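Local coordinates for protein nitrite transporter NirC (Salmonella enterica subsp. enterica serovar Typhimurium, PDB 4FC4) that forms a pentameric FNT-family channel that carries nitrite into and out of the cell across the cytoplasmic membrane, at residues 144-149 with 220-225; 140-145 with 203-208; 12-17 with 93-98. All coordinates share one frame; numbering follows the deposited sequence.

Overall arrangement
Interactions 1 and 2 are neighbours, with centres 9 Å apart, and both are built on helix 137-147, whose A144 and K145 belong to both. Helix 198-209 meets its middle in interaction 2, and the next helix, 219-248, meets its C-terminal end in interaction 1; F205 of interaction 2 packs on T146, I222 and N225 of interaction 1. Interaction 3 closes earlier in the chain, where helix 3-22 rests on the loop between helices 80-93 and 98-125. It lies 33 to 34 Å from the other two, centre to centre, and across the chain's centre from interaction 2. As in other FNT channels, it probably marks the cytoplasmic end of the subunit and the other two the periplasmic end.

Interaction 1: 144-149 with 220-225; sequences AKTTAP and AGIGHN
The amide nitrogen ND2 of N225 is shared between two acceptors, the carbonyl oxygen K145 O at 3.0 Å and OE1 of E196. The setting is a helix C-terminus held by side chains of helix 219-248, the last helix of this FNT-channel subunit: near the C-terminal end of helix 137-147, two of its residues take up carbonyls of the last turn and of the linker beyond. P149, four places on, has no N-H to offer K145 O, which helps explain the side-chain donor. The N225 bond is fairly straight (160° at the hydrogen), with the oxygen near the amide plane, although ND2 approaches from above the carbonyl plane. E196 also forms a salt bridge with K145 NZ, and its carboxylate thus reaches one residue of each helix, beside the bond between them.

T146 makes the closest backbone approach, its CA lying 4.6 Å from that of G221, an approach permitted by the missing side chain of the glycine. The threonine's CB rests 3.4 Å from G221 O, with CG2 alongside the same peptide group. Its chi1 of 66° tucks OG1 back toward L143 O, its hydrogen-bond partner, and leaves the methyl turned to helix 219-248 and to F205.

H224 projects across the gap with CG anti to the backbone N, bringing the ring to the linker leading to helix 150-172. CD2 passes 3.4 Å from T146 O, while W228 meets the ring in an edge-to-face arrangement. L153 of helix 150-172 touches both H224 and N225. At the ring's far end, NE2 donates to A148 O at 3.1 Å; the oxygen lies in the imidazole plane, and the nitrogen stands nearly along the C=O axis.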
loop_
_atom_site.group_PDB
_atom_site.type_symbol
_atom_site.label_atom_id
_atom_site.label_comp_id
_atom_site.label_asym_id
_atom_site.label_seq_id
_atom_site.Cartn_x
_atom_site.Cartn_y
_atom_site.Cartn_z
ATOM N N ALA B 144 -8.781 13.716 -29.901
ATOM C CA ALA B 144 -7.911 12.652 -30.428
ATOM C C ALA B 144 -8.667 11.305 -30.442
ATOM O O ALA B 144 -8.534 10.508 -31.388
ATOM C CB ALA B 144 -6.541 12.578 -29.709
ATOM N N LYS B 145 -9.511 11.080 -29.436
ATOM C CA LYS B 145 -10.253 9.812 -29.373
ATOM C C LYS B 145 -11.285 9.758 -30.487
ATOM O O LYS B 145 -11.569 8.668 -30.985
ATOM C CB LYS B 145 -10.920 9.588 -28.036
ATOM C CG LYS B 145 -9.989 9.140 -26.910
ATOM C CD LYS B 145 -10.671 9.392 -25.573
ATOM C CE LYS B 145 -9.900 8.850 -24.388
ATOM N NZ LYS B 145 -9.781 7.393 -24.487
ATOM N N THR B 146 -11.804 10.923 -30.896
ATOM C CA THR B 146 -12.912 10.929 -31.847
ATOM C C THR B 146 -12.500 10.815 -33.298
ATOM O O THR B 146 -13.296 10.385 -34.135
ATOM C CB THR B 146 -13.796 12.198 -31.735
ATOM O OG1 THR B 146 -13.030 13.364 -32.117
ATOM C CG2 THR B 146 -14.369 12.344 -30.329
ATOM N N THR B 147 -11.298 11.291 -33.622
ATOM C CA THR B 147 -10.820 11.255 -35.028
ATOM C C THR B 147 -9.932 10.033 -35.323
ATOM O O THR B 147 -9.533 9.865 -36.455
ATOM C CB THR B 147 -10.021 12.514 -35.417
ATOM O OG1 THR B 147 -8.844 12.555 -34.609
ATOM C CG2 THR B 147 -10.840 13.780 -35.171
ATOM N N ALA B 148 -9.609 9.235 -34.301
ATOM C CA ALA B 148 -8.845 7.987 -34.422
ATOM C C ALA B 148 -9.484 6.934 -35.393
ATOM O O ALA B 148 -10.698 6.820 -35.465
ATOM C CB ALA B 148 -8.596 7.399 -33.009
ATOM N N PRO B 149 -8.678 6.136 -36.129
ATOM C CA PRO B 149 -9.315 5.104 -37.024
ATOM C C PRO B 149 -10.162 4.005 -36.326
ATOM O O PRO B 149 -9.850 3.575 -35.201
ATOM C CB PRO B 149 -8.089 4.445 -37.716
ATOM C CG PRO B 149 -6.989 5.455 -37.601
ATOM C CD PRO B 149 -7.200 6.066 -36.219
ATOM N N ALA B 220 -20.985 13.410 -34.257
ATOM C CA ALA B 220 -20.539 12.357 -35.168
ATOM C C ALA B 220 -19.153 11.773 -34.732
ATOM O O ALA B 220 -18.989 10.546 -34.663
ATOM C CB ALA B 220 -20.541 12.858 -36.600
ATOM N N GLY B 221 -18.198 12.630 -34.373
ATOM C CA GLY B 221 -16.953 12.154 -33.764
ATOM C C GLY B 221 -17.156 11.311 -32.516
ATOM O O GLY B 221 -16.524 10.235 -32.353
ATOM N N ILE B 222 -18.029 11.784 -31.616
ATOM C CA ILE B 222 -18.303 11.033 -30.384
ATOM C C ILE B 222 -18.932 9.664 -30.703
ATOM O O ILE B 222 -18.475 8.645 -30.212
ATOM C CB ILE B 222 -19.149 11.821 -29.373
ATOM C CG1 ILE B 222 -18.358 13.031 -28.859
ATOM C CG2 ILE B 222 -19.524 10.915 -28.195
ATOM C CD1 ILE B 222 -19.185 14.085 -28.147
ATOM N N GLY B 223 -19.927 9.638 -31.585
ATOM C CA GLY B 223 -20.580 8.400 -31.949
ATOM C C GLY B 223 -19.649 7.417 -32.625
ATOM O O GLY B 223 -19.717 6.213 -32.382
ATOM N N HIS B 224 -18.781 7.943 -33.483
ATOM C CA HIS B 224 -17.697 7.174 -34.116
ATOM C C HIS B 224 -16.843 6.415 -33.118
ATOM O O HIS B 224 -16.677 5.207 -33.250
ATOM C CB HIS B 224 -16.822 8.077 -34.994
ATOM C CG HIS B 224 -15.647 7.352 -35.598
ATOM N ND1 HIS B 224 -15.770 6.527 -36.649
ATOM C CD2 HIS B 224 -14.325 7.320 -35.249
ATOM C CE1 HIS B 224 -14.577 6.011 -36.971
ATOM N NE2 HIS B 224 -13.698 6.481 -36.116
ATOM N N ASN B 225 -16.281 7.106 -32.126
ATOM C CA ASN B 225 -15.496 6.415 -31.039
ATOM C C ASN B 225 -16.317 5.390 -30.243
ATOM O O ASN B 225 -15.915 4.241 -30.152
ATOM C CB ASN B 225 -14.878 7.409 -30.071
ATOM C CG ASN B 225 -14.129 6.730 -28.904
ATOM O OD1 ASN B 225 -14.751 6.213 -27.968
ATOM N ND2 ASN B 225 -12.782 6.744 -28.959
#

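Interaction 2: 140-145 with 203-208; sequences SVALAK and TLFALS
V141 opens the contact with a loose apolar touch, its CG1 lying 4.3 Å from CD2 of L204; F46 of helix 24-51 adjoins both side chains. One residue on, A142 makes the central fit. Its methyl points into a triangular hollow formed by L204, F205 and S208, the last reaching closest, with S208 CB 3.7 Å from A142 CB. CG of L204 and the CD1 corner of the F205 ring line the remaining two sides. The small side chain lets the CA atoms of A142 and F205 come within 6.0 Å.

F205 presents its ring edge to helix 137-147, with CE1 3.6 Å from A142 O and the oxygen near the ring plane. With chi1 at -68°, the ring swings toward that helix, and CZ comes 3.9 Å from CB of K145. Farther along the lysine, CD and CE pass over CD2 of L204 at about a right angle, the CD contact being 3.6 Å. The leucine methyl lies against the aliphatic part of a chain whose NZ forms a salt bridge with E196.

The two short helical segments cross at -119°, with axes 9.4 Å apart. Helix 137-147 here packs across helix 198-209, which appears to be the second half of the interrupted fifth membrane helix characteristic of the FNT channel fold.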
loop_
_atom_site.group_PDB
_atom_site.type_symbol
_atom_site.label_atom_id
_atom_site.label_comp_id
_atom_site.label_asym_id
_atom_site.label_seq_id
_atom_site.Cartn_x
_atom_site.Cartn_y
_atom_site.Cartn_z
ATOM N N SER B 140 -8.234 18.090 -25.663
ATOM C CA SER B 140 -7.311 17.526 -26.620
ATOM C C SER B 140 -7.413 15.986 -26.628
ATOM O O SER B 140 -7.346 15.345 -27.683
ATOM C CB SER B 140 -5.909 18.047 -26.410
ATOM O OG SER B 140 -5.481 17.764 -25.107
ATOM N N VAL B 141 -7.644 15.374 -25.475
ATOM C CA VAL B 141 -7.770 13.899 -25.455
ATOM C C VAL B 141 -9.092 13.415 -26.094
ATOM O O VAL B 141 -9.080 12.461 -26.860
ATOM C CB VAL B 141 -7.504 13.309 -24.038
ATOM C CG1 VAL B 141 -7.667 11.787 -23.994
ATOM C CG2 VAL B 141 -6.114 13.674 -23.630
ATOM N N ALA B 142 -10.208 14.110 -25.835
ATOM C CA ALA B 142 -11.530 13.733 -26.405
ATOM C C ALA B 142 -11.476 13.799 -27.907
ATOM O O ALA B 142 -11.898 12.859 -28.591
ATOM C CB ALA B 142 -12.636 14.634 -25.887
ATOM N N LEU B 143 -10.910 14.899 -28.416
ATOM C CA LEU B 143 -10.815 15.110 -29.874
ATOM C C LEU B 143 -9.941 14.006 -30.501
ATOM O O LEU B 143 -10.358 13.378 -31.455
ATOM C CB LEU B 143 -10.327 16.534 -30.215
ATOM C CG LEU B 143 -9.918 16.827 -31.672
ATOM C CD1 LEU B 143 -11.115 16.849 -32.615
ATOM C CD2 LEU B 143 -9.104 18.133 -31.805
ATOM N N ALA B 144 -8.781 13.716 -29.901
ATOM C CA ALA B 144 -7.911 12.652 -30.428
ATOM C C ALA B 144 -8.667 11.305 -30.442
ATOM O O ALA B 144 -8.534 10.508 -31.388
ATOM C CB ALA B 144 -6.541 12.578 -29.709
ATOM N N LYS B 145 -9.511 11.080 -29.436
ATOM C CA LYS B 145 -10.253 9.812 -29.373
ATOM C C LYS B 145 -11.285 9.758 -30.487
ATOM O O LYS B 145 -11.569 8.668 -30.985
ATOM C CB LYS B 145 -10.920 9.588 -28.036
ATOM C CG LYS B 145 -9.989 9.140 -26.910
ATOM C CD LYS B 145 -10.671 9.392 -25.573
ATOM C CE LYS B 145 -9.900 8.850 -24.388
ATOM N NZ LYS B 145 -9.781 7.393 -24.487
ATOM N N THR B 203 -18.241 9.705 -20.258
ATOM C CA THR B 203 -18.077 10.856 -19.376
ATOM C C THR B 203 -17.095 11.863 -20.021
ATOM O O THR B 203 -17.315 13.074 -20.036
ATOM C CB THR B 203 -17.614 10.469 -17.931
ATOM O OG1 THR B 203 -18.675 9.801 -17.226
ATOM C CG2 THR B 203 -17.300 11.730 -17.133
ATOM N N LEU B 204 -15.993 11.369 -20.569
ATOM C CA LEU B 204 -15.010 12.281 -21.131
ATOM C C LEU B 204 -15.686 13.081 -22.232
ATOM O O LEU B 204 -15.529 14.321 -22.305
ATOM C CB LEU B 204 -13.821 11.528 -21.689
ATOM C CG LEU B 204 -12.805 12.502 -22.253
ATOM C CD1 LEU B 204 -12.175 13.380 -21.164
ATOM C CD2 LEU B 204 -11.809 11.651 -23.008
ATOM N N PHE B 205 -16.440 12.376 -23.082
ATOM C CA PHE B 205 -17.066 13.033 -24.197
ATOM C C PHE B 205 -18.049 14.084 -23.761
ATOM O O PHE B 205 -18.174 15.115 -24.430
ATOM C CB PHE B 205 -17.675 12.049 -25.184
ATOM C CG PHE B 205 -16.643 11.223 -25.934
ATOM C CD1 PHE B 205 -15.470 11.781 -26.370
ATOM C CD2 PHE B 205 -16.846 9.870 -26.182
ATOM C CE1 PHE B 205 -14.521 11.017 -27.043
ATOM C CE2 PHE B 205 -15.906 9.103 -26.863
ATOM C CZ PHE B 205 -14.738 9.678 -27.291
ATOM N N ALA B 206 -18.696 13.871 -22.605
ATOM C CA ALA B 206 -19.770 14.768 -22.174
ATOM C C ALA B 206 -19.106 16.029 -21.569
ATOM O O ALA B 206 -19.501 17.190 -21.861
ATOM C CB ALA B 206 -20.738 14.052 -21.224
ATOM N N LEU B 207 -18.063 15.796 -20.789
ATOM C CA LEU B 207 -17.243 16.859 -20.226
ATOM C C LEU B 207 -16.660 17.795 -21.296
ATOM O O LEU B 207 -16.746 19.014 -21.180
ATOM C CB LEU B 207 -16.083 16.227 -19.455
ATOM C CG LEU B 207 -16.398 15.579 -18.113
ATOM C CD1 LEU B 207 -15.116 14.963 -17.596
ATOM C CD2 LEU B 207 -17.010 16.586 -17.119
ATOM N N SER B 208 -16.047 17.242 -22.338
ATOM C CA SER B 208 -15.588 18.100 -23.396
ATOM C C SER B 208 -16.775 18.796 -24.086
ATOM O O SER B 208 -16.705 20.005 -24.421
ATOM C CB SER B 208 -14.703 17.359 -24.395
ATOM O OG SER B 208 -14.255 18.300 -25.352
#

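Interaction 3: 12-17 with 93-98; sequences NAARIA and AGTISH
I96 is the main bump of this contact, a branched side chain pressed onto the smooth, alanine-lined face of helix 3-22. A13, A14 and A17 stand one and three positions apart and form a shallow triangular hollow, which CG2 of I96 enters. This methyl lies 3.7 Å from A14 CA, low enough to meet the helix backbone, and 3.9 Å from A17 CB; A13 O borders it as well. The chi1 of 61° places CG1 between the backbone N and the carbonyl carbon, and the two branches divide: CG2 settles in the hollow, while CD1 reaches along its rim to within 4.2 Å of A13 CB.

T95 sits beside it. Its CB meets A14 CB at 4.2 Å, and the A14 methyl, also near T95 O, is a small bump received between the threonine and the isoleucine. The hydroxyl OG1 is hydrogen-bonded to A10 O, one turn back on helix 3-22, and more weakly to G90 O. The apolar fit is therefore fixed at one edge by a polar link to the same helix.

Both ends of the loop are capped. G94, with positive phi, closes helix 80-93, probably the second half of the interrupted second membrane helix of the FNT fold, in a Schellman motif, and S97 N-caps the following helix by bonding Q100 N; between them T95 and I96 turn toward helix 3-22. Away from the loop on that helix, R15 grips N12 OD1 side-on through NE and NH2, and NH2 also forms a salt bridge with E78. Helix 3-22 thus lies against the junction of two helices: A13 touches L87 of helix 80-93, while A17 packs on Q100 and I104 of helix 98-125.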
loop_
_atom_site.group_PDB
_atom_site.type_symbol
_atom_site.label_atom_id
_atom_site.label_comp_id
_atom_site.label_asym_id
_atom_site.label_seq_id
_atom_site.Cartn_x
_atom_site.Cartn_y
_atom_site.Cartn_z
ATOM N N ASN B 12 -24.944 -14.489 -11.593
ATOM C CA ASN B 12 -25.081 -13.058 -11.752
ATOM C C ASN B 12 -25.896 -12.654 -13.017
ATOM O O ASN B 12 -26.676 -11.691 -13.028
ATOM C CB ASN B 12 -23.709 -12.457 -11.772
ATOM C CG ASN B 12 -23.729 -10.958 -11.596
ATOM O OD1 ASN B 12 -24.473 -10.412 -10.781
ATOM N ND2 ASN B 12 -22.918 -10.281 -12.374
ATOM N N ALA B 13 -25.731 -13.409 -14.088
ATOM C CA ALA B 13 -26.391 -13.078 -15.315
ATOM C C ALA B 13 -27.909 -13.264 -15.172
ATOM O O ALA B 13 -28.683 -12.395 -15.639
ATOM C CB ALA B 13 -25.806 -13.905 -16.431
ATOM N N ALA B 14 -28.330 -14.366 -14.526
ATOM C CA ALA B 14 -29.766 -14.587 -14.182
ATOM C C ALA B 14 -30.337 -13.494 -13.275
ATOM O O ALA B 14 -31.482 -13.070 -13.450
ATOM C CB ALA B 14 -30.054 -16.000 -13.612
ATOM N N ARG B 15 -29.524 -13.019 -12.350
ATOM C CA ARG B 15 -29.901 -11.931 -11.454
ATOM C C ARG B 15 -30.090 -10.642 -12.206
ATOM O O ARG B 15 -31.049 -9.925 -11.919
ATOM C CB ARG B 15 -28.837 -11.711 -10.364
ATOM C CG ARG B 15 -29.290 -10.762 -9.262
ATOM C CD ARG B 15 -28.130 -10.176 -8.464
ATOM N NE ARG B 15 -27.018 -9.672 -9.277
ATOM C CZ ARG B 15 -26.927 -8.430 -9.792
ATOM N NH1 ARG B 15 -27.911 -7.549 -9.637
ATOM N NH2 ARG B 15 -25.867 -8.069 -10.511
ATOM N N ILE B 16 -29.157 -10.345 -13.133
ATOM C CA ILE B 16 -29.259 -9.182 -14.015
ATOM C C ILE B 16 -30.550 -9.273 -14.850
ATOM O O ILE B 16 -31.336 -8.331 -14.901
ATOM C CB ILE B 16 -28.017 -9.060 -14.920
ATOM C CG1 ILE B 16 -26.779 -8.632 -14.118
ATOM C CG2 ILE B 16 -28.263 -8.092 -16.095
ATOM C CD1 ILE B 16 -25.483 -8.898 -14.863
ATOM N N ALA B 17 -30.778 -10.439 -15.455
ATOM C CA ALA B 17 -31.999 -10.724 -16.160
ATOM C C ALA B 17 -33.233 -10.514 -15.312
ATOM O O ALA B 17 -34.228 -9.970 -15.820
ATOM C CB ALA B 17 -31.979 -12.139 -16.686
ATOM N N ALA B 93 -23.819 -21.255 -19.711
ATOM C CA ALA B 93 -24.260 -22.124 -18.613
ATOM C C ALA B 93 -25.726 -22.532 -18.708
ATOM O O ALA B 93 -26.154 -23.469 -18.041
ATOM C CB ALA B 93 -24.025 -21.435 -17.293
ATOM N N GLY B 94 -26.497 -21.833 -19.529
ATOM C CA GLY B 94 -27.930 -22.115 -19.678
ATOM C C GLY B 94 -28.797 -21.343 -18.695
ATOM O O GLY B 94 -29.971 -21.571 -18.643
ATOM N N THR B 95 -28.236 -20.410 -17.914
ATOM C CA THR B 95 -29.070 -19.645 -16.956
ATOM C C THR B 95 -29.921 -18.509 -17.576
ATOM O O THR B 95 -30.922 -18.072 -16.995
ATOM C CB THR B 95 -28.261 -19.097 -15.776
ATOM O OG1 THR B 95 -27.363 -18.111 -16.266
ATOM C CG2 THR B 95 -27.508 -20.210 -15.022
ATOM N N ILE B 96 -29.516 -18.039 -18.743
ATOM C CA ILE B 96 -30.291 -17.081 -19.518
ATOM C C ILE B 96 -30.202 -17.491 -21.000
ATOM O O ILE B 96 -29.326 -18.290 -21.348
ATOM C CB ILE B 96 -29.749 -15.654 -19.332
ATOM C CG1 ILE B 96 -28.291 -15.568 -19.805
ATOM C CG2 ILE B 96 -29.863 -15.221 -17.861
ATOM C CD1 ILE B 96 -27.842 -14.162 -20.109
ATOM N N SER B 97 -31.089 -16.970 -21.861
ATOM C CA SER B 97 -31.032 -17.229 -23.311
ATOM C C SER B 97 -30.170 -16.199 -24.062
ATOM O O SER B 97 -29.917 -15.111 -23.537
ATOM C CB SER B 97 -32.441 -17.226 -23.910
ATOM O OG SER B 97 -32.922 -15.900 -23.956
ATOM N N HIS B 98 -29.719 -16.566 -25.276
ATOM C CA HIS B 98 -29.095 -15.660 -26.259
ATOM C C HIS B 98 -29.920 -14.398 -26.327
ATOM O O HIS B 98 -29.376 -13.274 -26.299
ATOM C CB HIS B 98 -29.058 -16.285 -27.680
ATOM C CG HIS B 98 -27.882 -17.227 -27.950
ATOM N ND1 HIS B 98 -28.045 -18.566 -28.147
ATOM C CD2 HIS B 98 -26.498 -16.970 -28.106
ATOM C CE1 HIS B 98 -26.838 -19.139 -28.394
ATOM N NE2 HIS B 98 -25.889 -18.161 -28.365
#